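Local coordinates for protein structure-specific endonuclease subunit SLX1 (Candida glabrata, PDB 4XLG) that probably acts as the catalytic subunit of the SLX1-SLX4 structure-specific endonuclease, making single-strand cuts in branched DNA close to junctions during repair and recombination, at residues E3-Y11 against C289-K297; A74-G85 against M113-F123. The protein carries 1 engineered substitution. One frame throughout, in Å; residues are numbered along the deposited sequence.

Interaction 1 of 2, residues E3-Y11 against C289-K297; sequences EFQQIPDFY and CDVIYYSIK
I7 presses its whole side chain onto helix 289-297, and its CD1 methyl ends 3.6 Å from I292 CG2 and 3.9 Å from C289 SG. CG1 stands beside the backbone N (chi1 -67°), which points that branch at I292 while CG2 turns to the Y293 side chain. One turn further along the helix, I296 uses two branches: CG2 packs on Q6 CA, and CD1 comes up at the edge of the F4 ring, 4.2 Å from its CD2. The irregular lead-in to the first strand of the GIY-YIG nuclease domain is thus laid across the helix that follows the last zinc-binding cysteines of the C-terminal RING-like domain. Outside this apolar strip, water 1 joins Y293 O to I7 N, the latter bond weak. Y293 OH donates to D9 OD1 (2.7 Å) from above the carboxylate plane, and Q6 NE2 reaches the same oxygen from the opposite face, at 2.9 Å. NE2 also donates to I7 O, and Q6 OE1 accepts from K297 NZ at 3.0 Å; together these three bonds fix the rotation of the Q6 amide. K297 and D9 do not form a direct salt bridge; water 2 connects NZ to OD2.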
loop_
_atom_site.group_PDB
_atom_site.type_symbol
_atom_site.label_atom_id
_atom_site.label_comp_id
_atom_site.label_asym_id
_atom_site.label_seq_id
_atom_site.Cartn_x
_atom_site.Cartn_y
_atom_site.Cartn_z
ATOM N N GLU B 3 12.758 -9.055 14.378
ATOM C CA GLU B 3 12.314 -7.660 14.399
ATOM C C GLU B 3 11.482 -7.300 13.141
ATOM O O GLU B 3 11.918 -7.487 11.994
ATOM C CB GLU B 3 13.503 -6.710 14.524
ATOM N N PHE B 4 10.280 -6.781 13.364
ATOM C CA PHE B 4 9.412 -6.416 12.246
ATOM C C PHE B 4 9.795 -5.051 11.730
ATOM O O PHE B 4 10.279 -4.232 12.488
ATOM C CB PHE B 4 7.950 -6.425 12.677
ATOM C CG PHE B 4 7.359 -7.812 12.774
ATOM C CD1 PHE B 4 8.044 -8.847 13.399
ATOM C CD2 PHE B 4 6.101 -8.063 12.273
ATOM C CE1 PHE B 4 7.475 -10.126 13.494
ATOM C CE2 PHE B 4 5.534 -9.329 12.347
ATOM C CZ PHE B 4 6.215 -10.366 12.960
ATOM N N GLN B 5 9.572 -4.785 10.455
ATOM C CA GLN B 5 9.755 -3.421 9.978
ATOM C C GLN B 5 8.386 -2.771 9.936
ATOM O O GLN B 5 7.376 -3.405 9.643
ATOM C CB GLN B 5 10.457 -3.368 8.621
ATOM C CG GLN B 5 9.680 -3.946 7.469
ATOM C CD GLN B 5 10.455 -3.897 6.134
ATOM O OE1 GLN B 5 11.629 -4.287 6.053
ATOM N NE2 GLN B 5 9.777 -3.476 5.090
ATOM N N GLN B 6 8.339 -1.494 10.257
ATOM C CA GLN B 6 7.062 -0.782 10.194
ATOM C C GLN B 6 6.582 -0.606 8.770
ATOM O O GLN B 6 7.377 -0.545 7.808
ATOM C CB GLN B 6 7.180 0.589 10.894
ATOM C CG GLN B 6 7.595 1.736 10.028
ATOM C CD GLN B 6 7.213 3.108 10.635
ATOM O OE1 GLN B 6 7.717 3.465 11.727
ATOM N NE2 GLN B 6 6.286 3.864 9.961
ATOM N N ILE B 7 5.261 -0.524 8.619
ATOM C CA ILE B 7 4.637 -0.064 7.392
ATOM C C ILE B 7 4.928 1.453 7.269
ATOM O O ILE B 7 4.871 2.155 8.265
ATOM C CB ILE B 7 3.136 -0.307 7.433
ATOM C CG1 ILE B 7 2.906 -1.861 7.425
ATOM C CG2 ILE B 7 2.411 0.405 6.268
ATOM C CD1 ILE B 7 1.494 -2.244 7.072
ATOM N N PRO B 8 5.342 1.922 6.087
ATOM C CA PRO B 8 5.689 3.357 5.946
ATOM C C PRO B 8 4.558 4.261 6.321
ATOM O O PRO B 8 3.375 3.961 6.053
ATOM C CB PRO B 8 5.959 3.547 4.424
ATOM C CG PRO B 8 6.436 2.126 3.998
ATOM C CD PRO B 8 5.562 1.150 4.846
ATOM N N ASP B 9 4.915 5.379 6.955
ATOM C CA ASP B 9 3.928 6.430 7.175
ATOM C C ASP B 9 3.321 6.875 5.859
ATOM O O ASP B 9 2.140 7.157 5.785
ATOM C CB ASP B 9 4.585 7.647 7.892
ATOM C CG ASP B 9 5.193 7.250 9.234
ATOM O OD1 ASP B 9 4.727 6.259 9.884
ATOM O OD2 ASP B 9 6.175 7.871 9.643
ATOM N N PHE B 10 4.168 7.034 4.852
ATOM C CA PHE B 10 3.717 7.361 3.514
ATOM C C PHE B 10 4.652 6.749 2.508
ATOM O O PHE B 10 5.864 6.894 2.629
ATOM C CB PHE B 10 3.681 8.908 3.306
ATOM C CG PHE B 10 3.053 9.304 1.961
ATOM C CD1 PHE B 10 3.803 9.334 0.778
ATOM C CD2 PHE B 10 1.697 9.551 1.916
ATOM C CE1 PHE B 10 3.177 9.646 -0.493
ATOM C CE2 PHE B 10 1.048 9.906 0.668
ATOM C CZ PHE B 10 1.799 9.948 -0.520
ATOM N N TYR B 11 4.119 6.049 1.504
ATOM C CA TYR B 11 5.010 5.631 0.422
ATOM C C TYR B 11 4.087 5.601 -0.790
ATOM O O TYR B 11 3.033 4.929 -0.751
ATOM C CB TYR B 11 5.671 4.237 0.690
ATOM C CG TYR B 11 7.107 4.218 0.169
ATOM C CD1 TYR B 11 7.366 4.227 -1.252
ATOM C CD2 TYR B 11 8.173 4.298 1.041
ATOM C CE1 TYR B 11 8.702 4.280 -1.724
ATOM C CE2 TYR B 11 9.483 4.332 0.585
ATOM C CZ TYR B 11 9.718 4.348 -0.797
ATOM O OH TYR B 11 11.033 4.398 -1.213
ATOM N N CYS B 289 -4.276 -3.537 5.893
ATOM C CA CYS B 289 -2.984 -2.810 5.868
ATOM C C CYS B 289 -2.902 -1.653 6.906
ATOM O O CYS B 289 -1.850 -1.429 7.547
ATOM C CB CYS B 289 -2.749 -2.249 4.431
ATOM S SG CYS B 289 -1.078 -1.524 4.244
ATOM N N ASP B 290 -4.001 -0.924 7.081
ATOM C CA ASP B 290 -4.052 0.124 8.090
ATOM C C ASP B 290 -4.016 -0.495 9.501
ATOM O O ASP B 290 -3.381 0.044 10.390
ATOM C CB ASP B 290 -5.310 0.985 7.960
ATOM C CG ASP B 290 -5.228 1.979 6.809
ATOM O OD1 ASP B 290 -4.129 2.206 6.254
ATOM O OD2 ASP B 290 -6.279 2.518 6.440
ATOM N N VAL B 291 -4.729 -1.613 9.687
ATOM C CA VAL B 291 -4.688 -2.303 10.979
ATOM C C VAL B 291 -3.247 -2.670 11.339
ATOM O O VAL B 291 -2.778 -2.430 12.474
ATOM C CB VAL B 291 -5.584 -3.582 10.953
ATOM C CG1 VAL B 291 -5.448 -4.355 12.270
ATOM C CG2 VAL B 291 -7.042 -3.166 10.755
ATOM N N ILE B 292 -2.516 -3.211 10.364
ATOM C CA ILE B 292 -1.131 -3.576 10.599
ATOM C C ILE B 292 -0.239 -2.367 10.814
ATOM O O ILE B 292 0.700 -2.386 11.658
ATOM C CB ILE B 292 -0.588 -4.386 9.402
ATOM C CG1 ILE B 292 -1.393 -5.732 9.247
ATOM C CG2 ILE B 292 0.886 -4.727 9.621
ATOM C CD1 ILE B 292 -1.420 -6.649 10.566
ATOM N N TYR B 293 -0.505 -1.312 10.045
ATOM C CA TYR B 293 0.281 -0.074 10.203
ATOM C C TYR B 293 0.277 0.373 11.674
ATOM O O TYR B 293 1.327 0.550 12.291
ATOM C CB TYR B 293 -0.248 1.066 9.332
ATOM C CG TYR B 293 0.405 2.398 9.694
ATOM C CD1 TYR B 293 1.696 2.714 9.221
ATOM C CD2 TYR B 293 -0.242 3.294 10.563
ATOM C CE1 TYR B 293 2.347 3.925 9.624
ATOM C CE2 TYR B 293 0.382 4.505 10.970
ATOM C CZ TYR B 293 1.676 4.800 10.487
ATOM O OH TYR B 293 2.269 5.944 10.846
ATOM N N TYR B 294 -0.908 0.488 12.252
ATOM C CA TYR B 294 -0.943 0.993 13.614
ATOM C C TYR B 294 -0.421 -0.058 14.608
ATOM O O TYR B 294 0.230 0.284 15.602
ATOM C CB TYR B 294 -2.365 1.412 13.976
ATOM C CG TYR B 294 -2.773 2.668 13.230
ATOM C CD1 TYR B 294 -2.212 3.909 13.570
ATOM C CD2 TYR B 294 -3.684 2.608 12.180
ATOM C CE1 TYR B 294 -2.554 5.078 12.869
ATOM C CE2 TYR B 294 -4.054 3.766 11.479
ATOM C CZ TYR B 294 -3.463 4.989 11.804
ATOM O OH TYR B 294 -3.831 6.149 11.145
ATOM N N SER B 295 -0.732 -1.320 14.329
ATOM C CA SER B 295 -0.352 -2.406 15.210
ATOM C C SER B 295 1.149 -2.434 15.418
ATOM O O SER B 295 1.655 -2.436 16.545
ATOM C CB SER B 295 -0.838 -3.768 14.634
ATOM O OG SER B 295 -0.657 -4.740 15.655
ATOM N N ILE B 296 1.877 -2.437 14.325
ATOM C CA ILE B 296 3.328 -2.533 14.413
ATOM C C ILE B 296 3.951 -1.253 14.928
ATOM O O ILE B 296 4.834 -1.287 15.785
ATOM C CB ILE B 296 3.928 -2.879 13.033
ATOM C CG1 ILE B 296 3.481 -4.276 12.612
ATOM C CG2 ILE B 296 5.452 -2.739 13.049
ATOM C CD1 ILE B 296 3.986 -4.589 11.213
ATOM N N LYS B 297 3.441 -0.099 14.492
ATOM C CA LYS B 297 4.077 1.143 14.937
ATOM C C LYS B 297 3.862 1.399 16.431
ATOM O O LYS B 297 4.732 1.967 17.112
ATOM C CB LYS B 297 3.546 2.319 14.122
ATOM C CG LYS B 297 4.388 3.582 14.366
ATOM C CD LYS B 297 4.131 4.524 13.225
ATOM C CE LYS B 297 4.968 5.777 13.385
ATOM N NZ LYS B 297 6.422 5.491 13.488
HETATM O O HOH W 1 3.786 0.507 10.927
HETATM O O HOH W 2 7.744 7.307 11.646
#

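Interaction 2 of 2, residues A74-G85 against M113-F123; sequences AALQFQHAWQHG and MITSLLKNEYF. Engineered in segment 74-85: Q79 (natural residue Glu).
A chi1 of -168° sets CG of F78 opposite the backbone N and turns the ring so that its face lies under L117 and its edge toward F123, while L117 keeps CG beside its own backbone N and lifts CD1 over the centre of that ring. The methyl sits 3.9 Å from the ring centroid, almost on the normal, as a CH-pi contact. F78 in turn offers its edge to F123 in a T-shaped pair, the planes 83° apart and CD2 poised above the middle of the F123 face; Y122 CD2 lies over the opposite face, so F123 is held between two aromatic neighbours. L117 CD2 packs 3.7 Å from A81 CB. One turn beyond F78, W82 runs side by side with I114, whose CG1 comes 3.5 Å from W82 CZ2, and M113 CB lies near W82 CD1; the indole NE1 is satisfied by K110 O. M113 folds back on itself, bringing SD within 3.5 Å of G85 C at the helix end. At the other end Y122 OH donates to Q77 OE1 (2.6 Å), in the carbonyl plane and on a lone pair. N120 caps the short helix carrying Y122, accepting from Y122 N. Helix segments 74-84 and 113-118 run at 132° between their N-to-C directions, and helix 72-84 lies between these helices and strands 12-18 and 25-30 of the GIY-YIG sheet.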
loop_
_atom_site.group_PDB
_atom_site.type_symbol
_atom_site.label_atom_id
_atom_site.label_comp_id
_atom_site.label_asym_id
_atom_site.label_seq_id
_atom_site.Cartn_x
_atom_site.Cartn_y
_atom_site.Cartn_z
ATOM N N ALA B 74 7.000 -3.218 -1.787
ATOM C CA ALA B 74 5.707 -3.281 -2.519
ATOM C C ALA B 74 5.492 -2.103 -3.445
ATOM O O ALA B 74 4.962 -2.269 -4.550
ATOM C CB ALA B 74 4.514 -3.369 -1.520
ATOM N N ALA B 75 5.853 -0.890 -3.001
ATOM C CA ALA B 75 5.716 0.297 -3.866
ATOM C C ALA B 75 6.581 0.127 -5.112
ATOM O O ALA B 75 6.203 0.492 -6.211
ATOM C CB ALA B 75 6.153 1.583 -3.098
ATOM N N LEU B 76 7.803 -0.367 -4.918
ATOM C CA LEU B 76 8.698 -0.544 -6.088
ATOM C C LEU B 76 8.152 -1.610 -7.038
ATOM O O LEU B 76 8.278 -1.518 -8.260
ATOM C CB LEU B 76 10.106 -0.981 -5.620
ATOM C CG LEU B 76 10.883 0.152 -4.932
ATOM C CD1 LEU B 76 12.149 -0.363 -4.191
ATOM C CD2 LEU B 76 11.218 1.230 -5.965
ATOM N N GLN B 77 7.591 -2.670 -6.479
ATOM C CA GLN B 77 6.938 -3.670 -7.336
ATOM C C GLN B 77 5.855 -3.042 -8.199
ATOM O O GLN B 77 5.771 -3.350 -9.404
ATOM C CB GLN B 77 6.330 -4.811 -6.512
ATOM C CG GLN B 77 7.380 -5.649 -5.828
ATOM C CD GLN B 77 6.745 -6.624 -4.862
ATOM O OE1 GLN B 77 6.088 -6.228 -3.906
ATOM N NE2 GLN B 77 6.895 -7.905 -5.145
ATOM N N PHE B 78 5.030 -2.203 -7.584
ATOM C CA PHE B 78 3.968 -1.493 -8.335
ATOM C C PHE B 78 4.575 -0.565 -9.359
ATOM O O PHE B 78 4.199 -0.555 -10.532
ATOM C CB PHE B 78 3.093 -0.696 -7.353
ATOM C CG PHE B 78 1.843 -0.176 -7.954
ATOM C CD1 PHE B 78 1.838 1.046 -8.613
ATOM C CD2 PHE B 78 0.655 -0.857 -7.789
ATOM C CE1 PHE B 78 0.644 1.568 -9.134
ATOM C CE2 PHE B 78 -0.533 -0.354 -8.310
ATOM C CZ PHE B 78 -0.537 0.868 -8.996
ATOM N N GLN B 79 5.555 0.207 -8.915
ATOM C CA GLN B 79 6.207 1.153 -9.845
ATOM C C GLN B 79 6.787 0.445 -11.069
ATOM O O GLN B 79 6.600 0.876 -12.208
ATOM C CB GLN B 79 7.339 1.890 -9.119
ATOM C CG GLN B 79 8.050 2.935 -10.071
ATOM C CD GLN B 79 9.409 3.231 -9.578
ATOM O OE1 GLN B 79 9.605 3.422 -8.395
ATOM N NE2 GLN B 79 10.386 3.207 -10.467
ATOM N N HIS B 80 7.513 -0.635 -10.833
ATOM C CA HIS B 80 8.142 -1.310 -11.958
ATOM C C HIS B 80 7.103 -1.942 -12.870
ATOM O O HIS B 80 7.278 -1.958 -14.080
ATOM C CB HIS B 80 9.152 -2.353 -11.424
ATOM C CG HIS B 80 10.309 -1.715 -10.716
ATOM N ND1 HIS B 80 11.058 -2.364 -9.758
ATOM C CD2 HIS B 80 10.822 -0.461 -10.810
ATOM C CE1 HIS B 80 11.987 -1.540 -9.298
ATOM N NE2 HIS B 80 11.869 -0.382 -9.922
ATOM N N ALA B 81 6.027 -2.475 -12.292
ATOM C CA ALA B 81 4.973 -3.085 -13.121
ATOM C C ALA B 81 4.292 -1.989 -13.987
ATOM O O ALA B 81 3.983 -2.201 -15.182
ATOM C CB ALA B 81 3.959 -3.780 -12.212
ATOM N N TRP B 82 4.051 -0.860 -13.348
ATOM C CA TRP B 82 3.380 0.275 -13.989
ATOM C C TRP B 82 4.257 0.764 -15.168
ATOM O O TRP B 82 3.764 0.977 -16.293
ATOM C CB TRP B 82 3.144 1.365 -12.933
ATOM C CG TRP B 82 2.294 2.540 -13.410
ATOM C CD1 TRP B 82 1.642 2.677 -14.619
ATOM C CD2 TRP B 82 1.959 3.670 -12.628
ATOM N NE1 TRP B 82 0.927 3.880 -14.615
ATOM C CE2 TRP B 82 1.106 4.490 -13.401
ATOM C CE3 TRP B 82 2.310 4.082 -11.325
ATOM C CZ2 TRP B 82 0.635 5.725 -12.941
ATOM C CZ3 TRP B 82 1.812 5.289 -10.847
ATOM C CH2 TRP B 82 0.974 6.093 -11.664
ATOM N N GLN B 83 5.559 0.909 -14.934
ATOM C CA GLN B 83 6.488 1.278 -16.022
ATOM C C GLN B 83 6.623 0.235 -17.101
ATOM O O GLN B 83 6.831 0.589 -18.252
ATOM C CB GLN B 83 7.885 1.569 -15.463
ATOM C CG GLN B 83 7.869 2.811 -14.545
ATOM C CD GLN B 83 9.207 3.028 -13.829
ATOM O OE1 GLN B 83 9.770 2.102 -13.215
ATOM N NE2 GLN B 83 9.753 4.237 -13.970
ATOM N N HIS B 84 6.532 -1.050 -16.769
ATOM C CA HIS B 84 6.782 -2.076 -17.770
ATOM C C HIS B 84 5.554 -2.183 -18.657
ATOM O O HIS B 84 5.670 -2.469 -19.856
ATOM C CB HIS B 84 7.102 -3.436 -17.156
ATOM N N GLY B 85 4.386 -1.923 -18.080
ATOM C CA GLY B 85 3.160 -1.799 -18.853
ATOM C C GLY B 85 2.442 -3.112 -18.994
ATOM O O GLY B 85 2.918 -4.111 -18.483
ATOM N N MET B 113 -3.239 1.352 -16.816
ATOM C CA MET B 113 -2.303 0.467 -16.106
ATOM C C MET B 113 -2.560 0.537 -14.602
ATOM O O MET B 113 -2.405 -0.475 -13.892
ATOM C CB MET B 113 -0.838 0.821 -16.392
ATOM C CG MET B 113 -0.303 0.218 -17.702
ATOM S SD MET B 113 -0.391 -1.604 -17.607
ATOM C CE MET B 113 0.504 -1.982 -16.101
ATOM N N ILE B 114 -2.949 1.714 -14.101
ATOM C CA ILE B 114 -3.239 1.799 -12.660
ATOM C C ILE B 114 -4.373 0.849 -12.305
ATOM O O ILE B 114 -4.299 0.074 -11.359
ATOM C CB ILE B 114 -3.658 3.222 -12.216
ATOM C CG1 ILE B 114 -2.537 4.205 -12.546
ATOM C CG2 ILE B 114 -3.969 3.206 -10.663
ATOM C CD1 ILE B 114 -2.912 5.718 -12.343
ATOM N N THR B 115 -5.456 0.947 -13.050
ATOM C CA THR B 115 -6.597 0.098 -12.738
ATOM C C THR B 115 -6.239 -1.381 -12.856
ATOM O O THR B 115 -6.597 -2.165 -11.981
ATOM C CB THR B 115 -7.792 0.409 -13.656
ATOM O OG1 THR B 115 -8.030 1.824 -13.589
ATOM C CG2 THR B 115 -9.036 -0.367 -13.182
ATOM N N SER B 116 -5.516 -1.748 -13.915
ATOM C CA SER B 116 -5.117 -3.137 -14.079
ATOM C C SER B 116 -4.337 -3.664 -12.891
ATOM O O SER B 116 -4.549 -4.805 -12.461
ATOM C CB SER B 116 -4.304 -3.307 -15.350
ATOM O OG SER B 116 -5.146 -2.997 -16.443
ATOM N N LEU B 117 -3.430 -2.860 -12.376
ATOM C CA LEU B 117 -2.654 -3.291 -11.197
ATOM C C LEU B 117 -3.486 -3.334 -9.905
ATOM O O LEU B 117 -3.328 -4.235 -9.108
ATOM C CB LEU B 117 -1.444 -2.366 -11.000
ATOM C CG LEU B 117 -0.388 -2.515 -12.124
ATOM C CD1 LEU B 117 0.683 -1.420 -11.958
ATOM C CD2 LEU B 117 0.241 -3.899 -12.167
ATOM N N LEU B 118 -4.378 -2.366 -9.711
ATOM C CA LEU B 118 -5.231 -2.368 -8.538
ATOM C C LEU B 118 -6.193 -3.575 -8.559
ATOM O O LEU B 118 -6.634 -4.029 -7.507
ATOM C CB LEU B 118 -6.017 -1.061 -8.433
ATOM C CG LEU B 118 -5.213 0.203 -8.248
ATOM C CD1 LEU B 118 -6.131 1.434 -8.337
ATOM C CD2 LEU B 118 -4.449 0.181 -6.877
ATOM N N LYS B 119 -6.482 -4.110 -9.734
ATOM C CA LYS B 119 -7.334 -5.315 -9.807
ATOM C C LYS B 119 -6.548 -6.582 -9.575
ATOM O O LYS B 119 -7.113 -7.656 -9.442
ATOM C CB LYS B 119 -8.047 -5.416 -11.165
ATOM C CG LYS B 119 -9.070 -4.316 -11.369
ATOM N N ASN B 120 -5.229 -6.477 -9.548
ATOM C CA ASN B 120 -4.424 -7.702 -9.484
ATOM C C ASN B 120 -4.422 -8.282 -8.063
ATOM O O ASN B 120 -4.370 -7.507 -7.081
ATOM C CB ASN B 120 -2.993 -7.379 -9.933
ATOM C CG ASN B 120 -2.019 -8.471 -9.573
ATOM O OD1 ASN B 120 -1.479 -8.472 -8.479
ATOM N ND2 ASN B 120 -1.780 -9.397 -10.493
ATOM N N GLU B 121 -4.412 -9.619 -7.970
ATOM C CA GLU B 121 -4.542 -10.323 -6.697
ATOM C C GLU B 121 -3.557 -9.803 -5.632
ATOM O O GLU B 121 -3.900 -9.578 -4.457
ATOM C CB GLU B 121 -4.338 -11.856 -6.925
ATOM C CG GLU B 121 -3.037 -12.185 -7.748
ATOM C CD GLU B 121 -2.976 -13.608 -8.319
ATOM O OE1 GLU B 121 -3.940 -14.402 -8.130
ATOM O OE2 GLU B 121 -1.945 -13.931 -8.961
ATOM N N TYR B 122 -2.328 -9.588 -6.060
ATOM C CA TYR B 122 -1.266 -9.173 -5.142
ATOM C C TYR B 122 -1.493 -7.788 -4.537
ATOM O O TYR B 122 -1.412 -7.576 -3.317
ATOM C CB TYR B 122 0.068 -9.216 -5.890
ATOM C CG TYR B 122 1.229 -8.797 -5.002
ATOM C CD1 TYR B 122 1.649 -9.621 -3.942
ATOM C CD2 TYR B 122 1.887 -7.604 -5.237
ATOM C CE1 TYR B 122 2.707 -9.267 -3.115
ATOM C CE2 TYR B 122 2.964 -7.214 -4.411
ATOM C CZ TYR B 122 3.365 -8.065 -3.354
ATOM O OH TYR B 122 4.413 -7.680 -2.555
ATOM N N PHE B 123 -1.786 -6.811 -5.386
ATOM C CA PHE B 123 -1.960 -5.462 -4.856
ATOM C C PHE B 123 -3.332 -5.257 -4.196
ATOM O O PHE B 123 -3.499 -4.346 -3.400
ATOM C CB PHE B 123 -1.742 -4.436 -5.966
ATOM C CG PHE B 123 -0.340 -4.459 -6.497
ATOM C CD1 PHE B 123 0.733 -3.992 -5.694
ATOM C CD2 PHE B 123 -0.079 -4.949 -7.793
ATOM C CE1 PHE B 123 2.049 -4.046 -6.189
ATOM C CE2 PHE B 123 1.239 -5.010 -8.285
ATOM C CZ PHE B 123 2.298 -4.558 -7.491
#

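Interaction 2 is the more deeply buried of the two: rings and aliphatic branches fill it, and a single tyrosine-glutamine bond crosses at one end. Interaction 1 is only partly buried, and pairs a smaller apolar strip with a polar rim of carboxylate, amide, ammonium and water. The contrast fits their places in the fold. Interaction 2 packs helices 107-118 and 121-124 against the nuclease helix 72-84, whereas interaction 1 ties the chain's beginning to the helix near its end, bridging the nuclease and zinc-binding parts. The two share no helix or strand. Their centres lie about 20 Å apart, yet the contacts meet where Y11 CD1, from the 3-11 loop, packs on A75 CB of helix 72-84 at 3.4 Å.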